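Local coordinates for protein uncharacterized HTH-type transcriptional regulator SAR2349 (Staphylococcus aureus, PDB 4EM2) that probably binds DNA as a MarR-family transcriptional regulator of the winged helix-turn-helix type, and takes up salicylate at several sites, at residues G65-L68 with I69-I73; R96-L99 with K100-E104; T150-S153 with Q154-Q158. All blocks are in the same frame, centred on the assembly; numbering follows the deposited sequence.

Contact 1. Residues G65-L68 with I69-I73; sequences GQWL and ILRDI. With SAL (2-hydroxybenzoic acid), chain C; SAL (2-hydroxybenzoic acid), chain E; SAL (2-hydroxybenzoic acid), chain B.
W67 and R71, one turn apart on helix 64-76, cross at a slant. R71 CB lies over one face of the indole, 4.1 Å above the ring plane and offset toward its rim, while the indole and guanidinium planes are 51° apart. The tight part lies on the side turned to helix 126-148. There CD2 of L70 meets W67 CE3 at 4.1 Å, the two side chains crossing at about a right angle, and both pack on L131. Beneath them run helical bonds, such as R71 N to W67 O at 2.8 Å.

The other side is looser and mixed: L68 methyls, the R71 head, a water and bound salicylates. With CG anti to the backbone N (chi1 -177°), the R71 chain runs straight and then bends at chi3, which lays its head alongside L68; NH2 stands 3.4 Å from L68 CD2. Water 1, in the guanidinium plane, accepts from R71 NE at 2.8 Å and donates to L68 O, which also accepts from D72 N. R71 NH2 donates to O2 of one salicylate (chain B) at 3.0 Å, with an N-H...O angle of 152°, and NH1 lies 3.2 Å from carboxylate O1' of a second (chain C). With NE held by water and NH2 by a phenol oxygen, guanidinium rotation is probably restrained, and its positive charge would suit anionic ligands such as salicylate.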
ATOM      1  N   GLY A  65      -1.395   0.213   7.472  1.00 25.57           N
ATOM      2  CA  GLY A  65      -2.508  -0.632   7.002  1.00 24.41           C
ATOM      3  C   GLY A  65      -3.584   0.220   6.320  1.00 23.38           C
ATOM      4  O   GLY A  65      -4.079  -0.087   5.221  1.00 24.36           O
ATOM      5  N   GLN A  66      -3.929   1.309   7.000  1.00 22.96           N
ATOM      6  CA  GLN A  66      -4.890   2.316   6.561  1.00 23.32           C
ATOM      7  C   GLN A  66      -4.453   2.912   5.197  1.00 22.80           C
ATOM      8  O   GLN A  66      -5.227   2.992   4.271  1.00 22.85           O
ATOM      9  CB  GLN A  66      -4.946   3.425   7.621  1.00 23.77           C
ATOM     10  CG  GLN A  66      -5.551   2.950   8.936  1.00 27.14           C
ATOM     11  CD  GLN A  66      -5.591   4.071   9.980  1.00 26.79           C
ATOM     12  OE1 GLN A  66      -5.005   5.108   9.777  1.00 25.23           O
ATOM     13  NE2 GLN A  66      -6.256   3.824  11.112  1.00 27.75           N
ATOM     14  N   TRP A  67      -3.191   3.265   5.068  1.00 22.56           N
ATOM     15  CA  TRP A  67      -2.755   3.798   3.813  1.00 23.46           C
ATOM     16  C   TRP A  67      -2.910   2.802   2.667  1.00 23.52           C
ATOM     17  O   TRP A  67      -3.368   3.141   1.571  1.00 24.25           O
ATOM     18  CB  TRP A  67      -1.297   4.249   3.939  1.00 26.79           C
ATOM     19  CG  TRP A  67      -0.700   4.508   2.554  1.00 29.22           C
ATOM     20  CD1 TRP A  67       0.230   3.739   1.929  1.00 31.68           C
ATOM     21  CD2 TRP A  67      -1.042   5.560   1.644  1.00 27.75           C
ATOM     22  NE1 TRP A  67       0.493   4.242   0.683  1.00 31.23           N
ATOM     23  CE2 TRP A  67      -0.261   5.370   0.479  1.00 30.52           C
ATOM     24  CE3 TRP A  67      -1.915   6.656   1.696  1.00 28.25           C
ATOM     25  CZ2 TRP A  67      -0.321   6.259  -0.652  1.00 28.08           C
ATOM     26  CZ3 TRP A  67      -1.971   7.551   0.561  1.00 28.28           C
ATOM     27  CH2 TRP A  67      -1.181   7.331  -0.575  1.00 29.00           C
ATOM     28  N   LEU A  68      -2.576   1.541   2.905  1.00 21.35           N
ATOM     29  CA  LEU A  68      -2.673   0.574   1.822  1.00 20.45           C
ATOM     30  C   LEU A  68      -4.085   0.409   1.316  1.00 22.74           C
ATOM     31  O   LEU A  68      -4.337   0.320   0.066  1.00 23.09           O
ATOM     32  CB  LEU A  68      -2.079  -0.792   2.296  1.00 21.66           C
ATOM     33  CG  LEU A  68      -0.556  -0.704   2.531  1.00 21.88           C
ATOM     34  CD1 LEU A  68      -0.046  -2.119   3.102  1.00 25.72           C
ATOM     35  CD2 LEU A  68       0.168  -0.443   1.199  1.00 25.60           C
ATOM     36  N   ILE A  69      -5.037   0.350   2.252  1.00 22.89           N
ATOM     37  CA  ILE A  69      -6.448   0.182   1.851  1.00 22.88           C
ATOM     38  C   ILE A  69      -6.888   1.494   1.164  1.00 25.32           C
ATOM     39  O   ILE A  69      -7.575   1.453   0.138  1.00 26.48           O
ATOM     40  CB  ILE A  69      -7.337  -0.063   3.073  1.00 23.81           C
ATOM     41  CG1 ILE A  69      -6.961  -1.417   3.749  1.00 24.41           C
ATOM     42  CG2 ILE A  69      -8.819  -0.038   2.677  1.00 25.20           C
ATOM     43  CD1 ILE A  69      -6.936  -2.549   2.871  1.00 26.16           C
ATOM     44  N   LEU A  70      -6.469   2.633   1.719  1.00 23.35           N
ATOM     45  CA  LEU A  70      -6.851   3.928   1.128  1.00 24.66           C
ATOM     46  C   LEU A  70      -6.393   3.991  -0.327  1.00 24.50           C
ATOM     47  O   LEU A  70      -7.171   4.339  -1.229  1.00 24.67           O
ATOM     48  CB  LEU A  70      -6.232   5.103   1.899  1.00 23.81           C
ATOM     49  CG  LEU A  70      -6.660   6.521   1.386  1.00 26.28           C
ATOM     50  CD1 LEU A  70      -8.158   6.707   1.735  1.00 28.39           C
ATOM     51  CD2 LEU A  70      -5.860   7.666   2.016  1.00 25.04           C
ATOM     52  N   ARG A  71      -5.139   3.603  -0.549  1.00 23.72           N
ATOM     53  CA  ARG A  71      -4.545   3.644  -1.857  1.00 24.78           C
ATOM     54  C   ARG A  71      -5.299   2.696  -2.760  1.00 25.20           C
ATOM     55  O   ARG A  71      -5.589   3.014  -3.927  1.00 25.25           O
ATOM     56  CB  ARG A  71      -3.049   3.232  -1.773  1.00 25.70           C
ATOM     57  CG  ARG A  71      -2.258   3.319  -3.136  1.00 28.07           C
ATOM     58  CD  ARG A  71      -0.744   2.933  -2.938  1.00 29.06           C
ATOM     59  NE  ARG A  71      -0.611   1.529  -2.503  1.00 33.14           N
ATOM     60  CZ  ARG A  71       0.553   0.844  -2.478  1.00 36.36           C
ATOM     61  NH1 ARG A  71       1.688   1.447  -2.848  1.00 33.17           N
ATOM     62  NH2 ARG A  71       0.575  -0.467  -2.138  1.00 34.52           N
ATOM     63  N   ASP A  72      -5.598   1.509  -2.235  1.00 25.69           N
ATOM     64  CA  ASP A  72      -6.292   0.515  -3.032  1.00 26.26           C
ATOM     65  C   ASP A  72      -7.633   1.066  -3.506  1.00 25.15           C
ATOM     66  O   ASP A  72      -8.003   0.892  -4.666  1.00 24.80           O
ATOM     67  CB  ASP A  72      -6.521  -0.778  -2.238  1.00 25.07           C
ATOM     68  CG  ASP A  72      -7.379  -1.785  -3.006  1.00 29.25           C
ATOM     69  OD1 ASP A  72      -8.635  -1.660  -2.912  1.00 30.09           O
ATOM     70  OD2 ASP A  72      -6.809  -2.660  -3.701  1.00 24.45           O
ATOM     71  N   ILE A  73      -8.362   1.701  -2.604  1.00 23.98           N
ATOM     72  CA  ILE A  73      -9.669   2.247  -2.969  1.00 24.30           C
ATOM     73  C   ILE A  73      -9.446   3.366  -4.040  1.00 27.82           C
ATOM     74  O   ILE A  73     -10.169   3.443  -5.036  1.00 29.08           O
ATOM     75  CB  ILE A  73     -10.355   2.848  -1.720  1.00 22.96           C
ATOM     76  CG1 ILE A  73     -10.725   1.710  -0.753  1.00 24.00           C
ATOM     77  CG2 ILE A  73     -11.611   3.559  -2.085  1.00 22.62           C
ATOM     78  CD1 ILE A  73     -11.342   2.139   0.523  1.00 20.15           C
TER
HETATM   79  C1' SAL C 502       5.180   3.024  -1.361  1.00 40.19           C
HETATM   80  O1' SAL C 502       4.415   2.984  -2.288  1.00 37.88           O
HETATM   81  O2' SAL C 502       6.387   2.489  -1.464  1.00 42.30           O
HETATM   82  C1  SAL C 502       4.789   3.703  -0.134  1.00 41.05           C
HETATM   83  C2  SAL C 502       3.498   4.307  -0.060  1.00 42.58           C
HETATM   84  C3  SAL C 502       3.125   4.984   1.133  1.00 43.30           C
HETATM   85  C4  SAL C 502       4.015   5.053   2.240  1.00 42.84           C
HETATM   86  C5  SAL C 502       5.297   4.437   2.158  1.00 43.60           C
HETATM   87  C6  SAL C 502       5.685   3.765   0.972  1.00 41.52           C
HETATM   88  O2  SAL C 502       2.631   4.223  -1.155  1.00 41.28           O
HETATM   89  C1' SAL E 504      -2.616  -4.401   3.352  1.00 49.67           C
HETATM   90  O1' SAL E 504      -1.514  -4.752   2.916  1.00 49.75           O
HETATM   91  O2' SAL E 504      -3.579  -4.044   2.473  1.00 49.30           O
HETATM   92  C1  SAL E 504      -2.915  -4.406   4.827  1.00 47.13           C
HETATM   93  C2  SAL E 504      -2.092  -5.164   5.740  1.00 47.59           C
HETATM   94  C3  SAL E 504      -2.422  -5.148   7.136  1.00 48.42           C
HETATM   95  C4  SAL E 504      -3.540  -4.396   7.616  1.00 48.69           C
HETATM   96  C5  SAL E 504      -4.350  -3.644   6.710  1.00 46.46           C
HETATM   97  C6  SAL E 504      -4.042  -3.647   5.335  1.00 46.02           C
HETATM   98  O2  SAL E 504      -0.989  -5.915   5.276  1.00 47.59           O
HETATM   99  C1' SAL B 501       3.127  -3.536   0.504  1.00 37.82           C
HETATM  100  O1' SAL B 501       2.646  -3.760  -0.613  1.00 38.52           O
HETATM  101  O2' SAL B 501       3.278  -4.533   1.418  1.00 34.65           O
HETATM  102  C1  SAL B 501       3.465  -2.171   0.894  1.00 32.61           C
HETATM  103  C2  SAL B 501       3.529  -1.118  -0.061  1.00 33.37           C
HETATM  104  C3  SAL B 501       3.834   0.192   0.335  1.00 33.01           C
HETATM  105  C4  SAL B 501       4.074   0.456   1.693  1.00 32.35           C
HETATM  106  C5  SAL B 501       4.020  -0.589   2.641  1.00 32.03           C
HETATM  107  C6  SAL B 501       3.719  -1.895   2.248  1.00 32.44           C
HETATM  108  O2  SAL B 501       3.299  -1.362  -1.316  1.00 36.60           O
HETATM  109  O   HOH W   1      -2.415  -0.459  -1.785  1.00 30.50           O

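Contact 2. Residues R96-L99 with K100-E104; sequences RKTL and KALIE. With SAL (2-hydroxybenzoic acid), chain D.
K100 reaches back one turn along helix 92-104 to lie against the carbonyl of R96, and its aliphatic part forms one wall of a salicylate site. Starting from the backbone, K100 CB sits 3.4 Å from R96 O. CG, turned beside the backbone N and anti to the carbonyl carbon (chi1 -73°), comes closer still, with K100 CG 3.0 Å from R96 O. The same K100 CG is 3.2 Å from hydroxyl O2 of the salicylate (SAL, chain D). K100 CD is more distant, 3.9 Å from SAL O2. The chain then bends at chi3 (59°) and again at chi4, so that CE and NZ turn away from segment 96-99 and make no close contact with it. The lysine therefore meets the ligand through methylenes, while R96 O receives the N-H of K100 in an ordinary helical bond.

Two further side chains of the helix join the wall; V110, K117 and L122 also belong to the pocket. I103 keeps CG1 beside its backbone N, which brings CD1 to 3.5 Å from the carboxylate carbon C1'. R96 CG approaches the same O2, at 3.8 Å; its guanidinium has a long, weak ion pair with a sulfate that probably comes from the crystallisation liquor. All three side chains meet the ligand through carbon atoms, by packing.

The buried part is apolar, L99 CD2 lying 4.3 Å from L102 CD1. T98 OG1 is hydrogen-bonded to T94 O. In the fold, L99, L102 and I103 pack on I108 of strand 108-110, while T98 and L102 touch I69 and L99 touches I73 of helix 64-76. L99 also reaches I84 of helix 81-88. Helix 92-104 thus lies between the helical body and the two-stranded wing, the place of the recognition helix in MarR-family winged helices.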
ATOM      1  N   ARG A  96     -12.215  -5.024   7.482  1.00 37.62           N
ATOM      2  CA  ARG A  96     -13.361  -4.346   8.093  1.00 37.13           C
ATOM      3  C   ARG A  96     -12.878  -3.346   9.104  1.00 35.83           C
ATOM      4  O   ARG A  96     -13.286  -2.184   9.087  1.00 34.76           O
ATOM      5  CB  ARG A  96     -14.307  -5.355   8.777  1.00 40.45           C
ATOM      6  CG  ARG A  96     -15.803  -4.948   8.818  1.00 45.95           C
ATOM      7  CD  ARG A  96     -16.743  -6.128   9.228  1.00 49.45           C
ATOM      8  NE  ARG A  96     -16.492  -7.385   8.472  1.00 53.89           N
ATOM      9  CZ  ARG A  96     -17.177  -7.822   7.394  1.00 55.85           C
ATOM     10  NH1 ARG A  96     -18.212  -7.109   6.907  1.00 54.82           N
ATOM     11  NH2 ARG A  96     -16.799  -8.962   6.783  1.00 55.39           N
ATOM     12  N   LYS A  97     -12.001  -3.786   9.989  1.00 34.58           N
ATOM     13  CA  LYS A  97     -11.460  -2.896  11.020  1.00 36.41           C
ATOM     14  C   LYS A  97     -10.717  -1.649  10.490  1.00 32.99           C
ATOM     15  O   LYS A  97     -10.837  -0.561  11.018  1.00 32.26           O
ATOM     16  CB  LYS A  97     -10.516  -3.682  11.940  1.00 38.99           C
ATOM     17  CG  LYS A  97      -9.770  -2.787  12.921  1.00 45.95           C
ATOM     18  CD  LYS A  97      -9.280  -3.543  14.153  1.00 49.32           C
ATOM     19  CE  LYS A  97      -8.521  -2.632  15.125  1.00 53.10           C
ATOM     20  NZ  LYS A  97      -7.067  -2.343  14.757  1.00 54.50           N
ATOM     21  N   THR A  98      -9.921  -1.834   9.454  1.00 32.57           N
ATOM     22  CA  THR A  98      -9.134  -0.709   8.877  1.00 31.48           C
ATOM     23  C   THR A  98     -10.091   0.239   8.167  1.00 31.06           C
ATOM     24  O   THR A  98      -9.956   1.438   8.275  1.00 31.17           O
ATOM     25  CB  THR A  98      -8.116  -1.284   7.865  1.00 30.88           C
ATOM     26  OG1 THR A  98      -7.270  -2.196   8.559  1.00 27.24           O
ATOM     27  CG2 THR A  98      -7.240  -0.182   7.207  1.00 30.94           C
ATOM     28  N   LEU A  99     -11.063  -0.310   7.430  1.00 32.73           N
ATOM     29  CA  LEU A  99     -12.023   0.544   6.718  1.00 33.57           C
ATOM     30  C   LEU A  99     -12.796   1.347   7.714  1.00 33.47           C
ATOM     31  O   LEU A  99     -13.043   2.551   7.524  1.00 33.14           O
ATOM     32  CB  LEU A  99     -13.008  -0.278   5.910  1.00 34.68           C
ATOM     33  CG  LEU A  99     -12.498  -0.672   4.528  1.00 36.65           C
ATOM     34  CD1 LEU A  99     -13.408  -1.796   4.017  1.00 38.81           C
ATOM     35  CD2 LEU A  99     -12.474   0.534   3.526  1.00 31.93           C
ATOM     36  N   LYS A 100     -13.191   0.682   8.794  1.00 33.53           N
ATOM     37  CA  LYS A 100     -13.942   1.355   9.821  1.00 33.27           C
ATOM     38  C   LYS A 100     -13.164   2.568  10.312  1.00 32.13           C
ATOM     39  O   LYS A 100     -13.737   3.616  10.573  1.00 32.75           O
ATOM     40  CB  LYS A 100     -14.228   0.418  10.999  1.00 36.59           C
ATOM     41  CG  LYS A 100     -15.279  -0.652  10.739  1.00 41.49           C
ATOM     42  CD  LYS A 100     -15.751  -1.289  12.082  1.00 45.26           C
ATOM     43  CE  LYS A 100     -16.345  -0.176  12.981  1.00 48.57           C
ATOM     44  NZ  LYS A 100     -15.827  -0.121  14.381  1.00 49.01           N
ATOM     45  N   ALA A 101     -11.849   2.441  10.457  1.00 31.10           N
ATOM     46  CA  ALA A 101     -11.071   3.596  10.904  1.00 28.73           C
ATOM     47  C   ALA A 101     -11.025   4.643   9.782  1.00 27.59           C
ATOM     48  O   ALA A 101     -11.167   5.833  10.024  1.00 27.15           O
ATOM     49  CB  ALA A 101      -9.675   3.177  11.295  1.00 30.26           C
ATOM     50  N   LEU A 102     -10.814   4.218   8.544  1.00 28.82           N
ATOM     51  CA  LEU A 102     -10.810   5.181   7.413  1.00 27.07           C
ATOM     52  C   LEU A 102     -12.141   6.006   7.380  1.00 29.24           C
ATOM     53  O   LEU A 102     -12.111   7.250   7.213  1.00 29.73           O
ATOM     54  CB  LEU A 102     -10.649   4.435   6.111  1.00 22.92           C
ATOM     55  CG  LEU A 102      -9.197   3.882   5.945  1.00 22.85           C
ATOM     56  CD1 LEU A 102      -9.128   2.994   4.700  1.00 20.47           C
ATOM     57  CD2 LEU A 102      -8.220   5.095   5.880  1.00 20.19           C
ATOM     58  N   ILE A 103     -13.273   5.321   7.582  1.00 29.84           N
ATOM     59  CA  ILE A 103     -14.601   5.966   7.574  1.00 31.81           C
ATOM     60  C   ILE A 103     -14.661   6.918   8.724  1.00 33.59           C
ATOM     61  O   ILE A 103     -15.011   8.083   8.540  1.00 34.55           O
ATOM     62  CB  ILE A 103     -15.766   4.944   7.747  1.00 33.09           C
ATOM     63  CG1 ILE A 103     -15.871   4.053   6.514  1.00 33.03           C
ATOM     64  CG2 ILE A 103     -17.140   5.695   7.863  1.00 32.39           C
ATOM     65  CD1 ILE A 103     -16.634   2.707   6.804  1.00 34.21           C
ATOM     66  N   GLU A 104     -14.265   6.437   9.904  1.00 34.83           N
ATOM     67  CA  GLU A 104     -14.294   7.264  11.099  1.00 36.59           C
ATOM     68  C   GLU A 104     -13.407   8.489  10.969  1.00 37.13           C
ATOM     69  O   GLU A 104     -13.675   9.556  11.558  1.00 36.78           O
ATOM     70  CB  GLU A 104     -13.863   6.435  12.306  1.00 41.91           C
ATOM     71  CG  GLU A 104     -13.688   7.261  13.605  1.00 47.78           C
ATOM     72  CD  GLU A 104     -14.980   7.972  14.051  1.00 51.94           C
ATOM     73  OE1 GLU A 104     -16.078   7.329  14.069  1.00 54.91           O
ATOM     74  OE2 GLU A 104     -14.893   9.175  14.395  1.00 54.17           O
TER
HETATM   75  C1' SAL D 503     -19.195   0.715   8.071  1.00 61.24           C
HETATM   76  O1' SAL D 503     -18.835   0.567   9.231  1.00 62.03           O
HETATM   77  O2' SAL D 503     -20.080   1.703   7.773  1.00 63.63           O
HETATM   78  C1  SAL D 503     -18.642  -0.163   6.991  1.00 60.03           C
HETATM   79  C2  SAL D 503     -17.815  -1.282   7.307  1.00 60.21           C
HETATM   80  C3  SAL D 503     -17.294  -2.094   6.256  1.00 59.51           C
HETATM   81  C4  SAL D 503     -17.593  -1.794   4.912  1.00 57.86           C
HETATM   82  C5  SAL D 503     -18.407  -0.697   4.604  1.00 57.06           C
HETATM   83  C6  SAL D 503     -18.930   0.113   5.621  1.00 57.76           C
HETATM   84  O2  SAL D 503     -17.526  -1.566   8.608  1.00 62.25           O

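Contact 3. Residues T150-S153 with Q154-Q158; sequences TNIS and QDQMQ. With SO4 (sulfate ion), chain G.
S153 and Q156 face each other across the first turn of helix 154-174 and exchange two bonds. From the serine, OG stands between its own backbone N and carbonyl carbon (chi1 80°), where it accepts from Q156 N at 2.8 Å and a nearly straight 169°. In return the extended glutamine side chain lies back along the turn, and its OE1 accepts from S153 N at 2.6 Å, the donor lying in the carbonyl plane. Together these make a capping box, with S153 as N-cap. I152 crosses Q156 at a slant but meets M157 at about a right angle, CG2 to CG at 3.5 Å, a hydrophobic staple beside the capping box. Just before the cap, in the loop, T150 OG1 accepts from I152 N in an ST turn.

A sulfate, probably from the crystallisation liquor, sits near the first turn. Q154 N points at its O3, though the placing of that oxygen is doubtful, and water 2 joins I152 O, Q154 NE2 and sulfate O1. Amide hydrogens at a helix start would otherwise lack partners from the preceding turn; here side-chain oxygen serves Q156 N, and the partial positive charge of the helix end would suit an anion.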
ATOM      1  N   THR A 150      22.472   6.628  -5.359  1.00 43.51           N
ATOM      2  CA  THR A 150      23.128   5.387  -5.749  1.00 44.61           C
ATOM      3  C   THR A 150      23.623   5.488  -7.194  1.00 46.79           C
ATOM      4  O   THR A 150      23.342   6.471  -7.898  1.00 47.20           O
ATOM      5  CB  THR A 150      22.163   4.168  -5.714  1.00 42.44           C
ATOM      6  OG1 THR A 150      21.259   4.272  -6.822  1.00 41.72           O
ATOM      7  CG2 THR A 150      21.423   4.083  -4.416  1.00 39.85           C
ATOM      8  N   ASN A 151      24.325   4.443  -7.635  1.00 48.75           N
ATOM      9  CA  ASN A 151      24.849   4.396  -8.999  1.00 51.18           C
ATOM     10  C   ASN A 151      23.899   3.651  -9.909  1.00 51.42           C
ATOM     11  O   ASN A 151      24.263   3.298 -11.035  1.00 52.24           O
ATOM     12  CB  ASN A 151      26.236   3.724  -9.034  1.00 52.94           C
ATOM     13  CG  ASN A 151      27.303   4.537  -8.281  1.00 55.78           C
ATOM     14  OD1 ASN A 151      27.387   5.768  -8.441  1.00 58.58           O
ATOM     15  ND2 ASN A 151      28.122   3.859  -7.467  1.00 55.89           N
ATOM     16  N   ILE A 152      22.677   3.421  -9.437  1.00 50.46           N
ATOM     17  CA  ILE A 152      21.721   2.696 -10.244  1.00 49.89           C
ATOM     18  C   ILE A 152      21.251   3.457 -11.476  1.00 50.18           C
ATOM     19  O   ILE A 152      20.883   4.619 -11.415  1.00 50.19           O
ATOM     20  CB  ILE A 152      20.507   2.271  -9.409  1.00 49.64           C
ATOM     21  CG1 ILE A 152      20.960   1.315  -8.319  1.00 50.27           C
ATOM     22  CG2 ILE A 152      19.469   1.604 -10.285  1.00 47.84           C
ATOM     23  CD1 ILE A 152      20.043   1.313  -7.104  1.00 51.09           C
ATOM     24  N   SER A 153      21.260   2.763 -12.598  1.00 50.87           N
ATOM     25  CA  SER A 153      20.860   3.334 -13.856  1.00 52.53           C
ATOM     26  C   SER A 153      19.412   2.978 -14.173  1.00 53.68           C
ATOM     27  O   SER A 153      18.817   2.084 -13.563  1.00 52.84           O
ATOM     28  CB  SER A 153      21.745   2.798 -14.966  1.00 53.51           C
ATOM     29  OG  SER A 153      21.299   1.505 -15.350  1.00 55.62           O
ATOM     30  N   GLN A 154      18.860   3.685 -15.148  1.00 53.38           N
ATOM     31  CA  GLN A 154      17.502   3.457 -15.562  1.00 54.31           C
ATOM     32  C   GLN A 154      17.406   2.038 -16.067  1.00 54.31           C
ATOM     33  O   GLN A 154      16.401   1.361 -15.869  1.00 52.95           O
ATOM     34  CB  GLN A 154      17.132   4.419 -16.685  1.00 56.40           C
ATOM     35  CG  GLN A 154      17.265   5.886 -16.326  1.00 58.75           C
ATOM     36  CD  GLN A 154      16.205   6.345 -15.354  1.00 60.76           C
ATOM     37  OE1 GLN A 154      15.051   6.575 -15.742  1.00 62.63           O
ATOM     38  NE2 GLN A 154      16.583   6.477 -14.074  1.00 60.65           N
ATOM     39  N   ASP A 155      18.463   1.594 -16.734  1.00 54.32           N
ATOM     40  CA  ASP A 155      18.490   0.250 -17.280  1.00 54.05           C
ATOM     41  C   ASP A 155      18.506  -0.771 -16.149  1.00 52.17           C
ATOM     42  O   ASP A 155      17.747  -1.749 -16.169  1.00 49.87           O
ATOM     43  CB  ASP A 155      19.706   0.065 -18.200  1.00 57.62           C
ATOM     44  CG  ASP A 155      19.435   0.546 -19.629  1.00 61.41           C
ATOM     45  OD1 ASP A 155      18.413   0.116 -20.225  1.00 63.69           O
ATOM     46  OD2 ASP A 155      20.234   1.352 -20.161  1.00 62.92           O
ATOM     47  N   GLN A 156      19.359  -0.531 -15.161  1.00 50.33           N
ATOM     48  CA  GLN A 156      19.419  -1.427 -14.024  1.00 49.79           C
ATOM     49  C   GLN A 156      18.046  -1.485 -13.342  1.00 48.82           C
ATOM     50  O   GLN A 156      17.626  -2.556 -12.888  1.00 49.51           O
ATOM     51  CB  GLN A 156      20.471  -0.971 -13.045  1.00 50.81           C
ATOM     52  CG  GLN A 156      21.884  -1.243 -13.488  1.00 51.80           C
ATOM     53  CD  GLN A 156      22.862  -0.553 -12.555  1.00 52.94           C
ATOM     54  OE1 GLN A 156      22.739   0.634 -12.323  1.00 53.80           O
ATOM     55  NE2 GLN A 156      23.826  -1.293 -12.012  1.00 53.61           N
ATOM     56  N   MET A 157      17.330  -0.358 -13.298  1.00 46.92           N
ATOM     57  CA  MET A 157      16.011  -0.349 -12.687  1.00 45.76           C
ATOM     58  C   MET A 157      14.998  -1.216 -13.465  1.00 46.09           C
ATOM     59  O   MET A 157      14.233  -1.963 -12.844  1.00 43.90           O
ATOM     60  CB  MET A 157      15.465   1.078 -12.549  1.00 45.14           C
ATOM     61  CG  MET A 157      16.162   1.908 -11.478  1.00 45.42           C
ATOM     62  SD  MET A 157      15.144   3.327 -10.906  1.00 42.59           S
ATOM     63  CE  MET A 157      15.649   4.527 -12.158  1.00 43.08           C
ATOM     64  N   GLN A 158      14.994  -1.150 -14.809  1.00 44.96           N
ATOM     65  CA  GLN A 158      14.019  -1.953 -15.571  1.00 45.20           C
ATOM     66  C   GLN A 158      14.377  -3.424 -15.547  1.00 44.54           C
ATOM     67  O   GLN A 158      13.501  -4.258 -15.495  1.00 44.19           O
ATOM     68  CB  GLN A 158      13.874  -1.478 -17.030  1.00 46.50           C
ATOM     69  CG  GLN A 158      12.815  -2.244 -17.828  1.00 47.57           C
ATOM     70  CD  GLN A 158      11.383  -1.852 -17.500  1.00 49.04           C
ATOM     71  OE1 GLN A 158      11.011  -0.682 -17.611  1.00 49.51           O
ATOM     72  NE2 GLN A 158      10.556  -2.839 -17.117  1.00 49.35           N
TER
HETATM   73  S   SO4 G 506      20.924   6.870 -15.764  1.00 94.89           S
HETATM   74  O1  SO4 G 506      19.993   7.944 -15.166  1.00 94.16           O
HETATM   75  O2  SO4 G 506      21.927   7.501 -16.708  1.00 95.07           O
HETATM   76  O3  SO4 G 506      20.134   5.838 -16.523  1.00 94.42           O
HETATM   77  O4  SO4 G 506      21.758   6.275 -14.626  1.00 94.54           O
HETATM   78  O   HOH W   2      18.983   6.305 -12.608  1.00 60.21           O

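Contacts 1 and 2 are neighbours, their centres 10 Å apart, and helices 64-76 and 92-104 pack against each other through side chains: I73 CD1 lies 3.6 Å from L99 CD2 and I69 CG2 lies 3.7 Å from L102 CD1. The salicylate pocket that G65, L68 and I69 line also includes T98, so the two helices share a ligand. R71 belongs to two further salicylate pockets, one of them with W67, whereas R96, K100 and I103 line a separate one. Contact 3 stands apart, its centre about 29 Å from that of contact 1 and 39 Å from that of contact 2, beyond the chain's centre from contact 2. The side chain of M157 is about 13 Å from a bound salicylate.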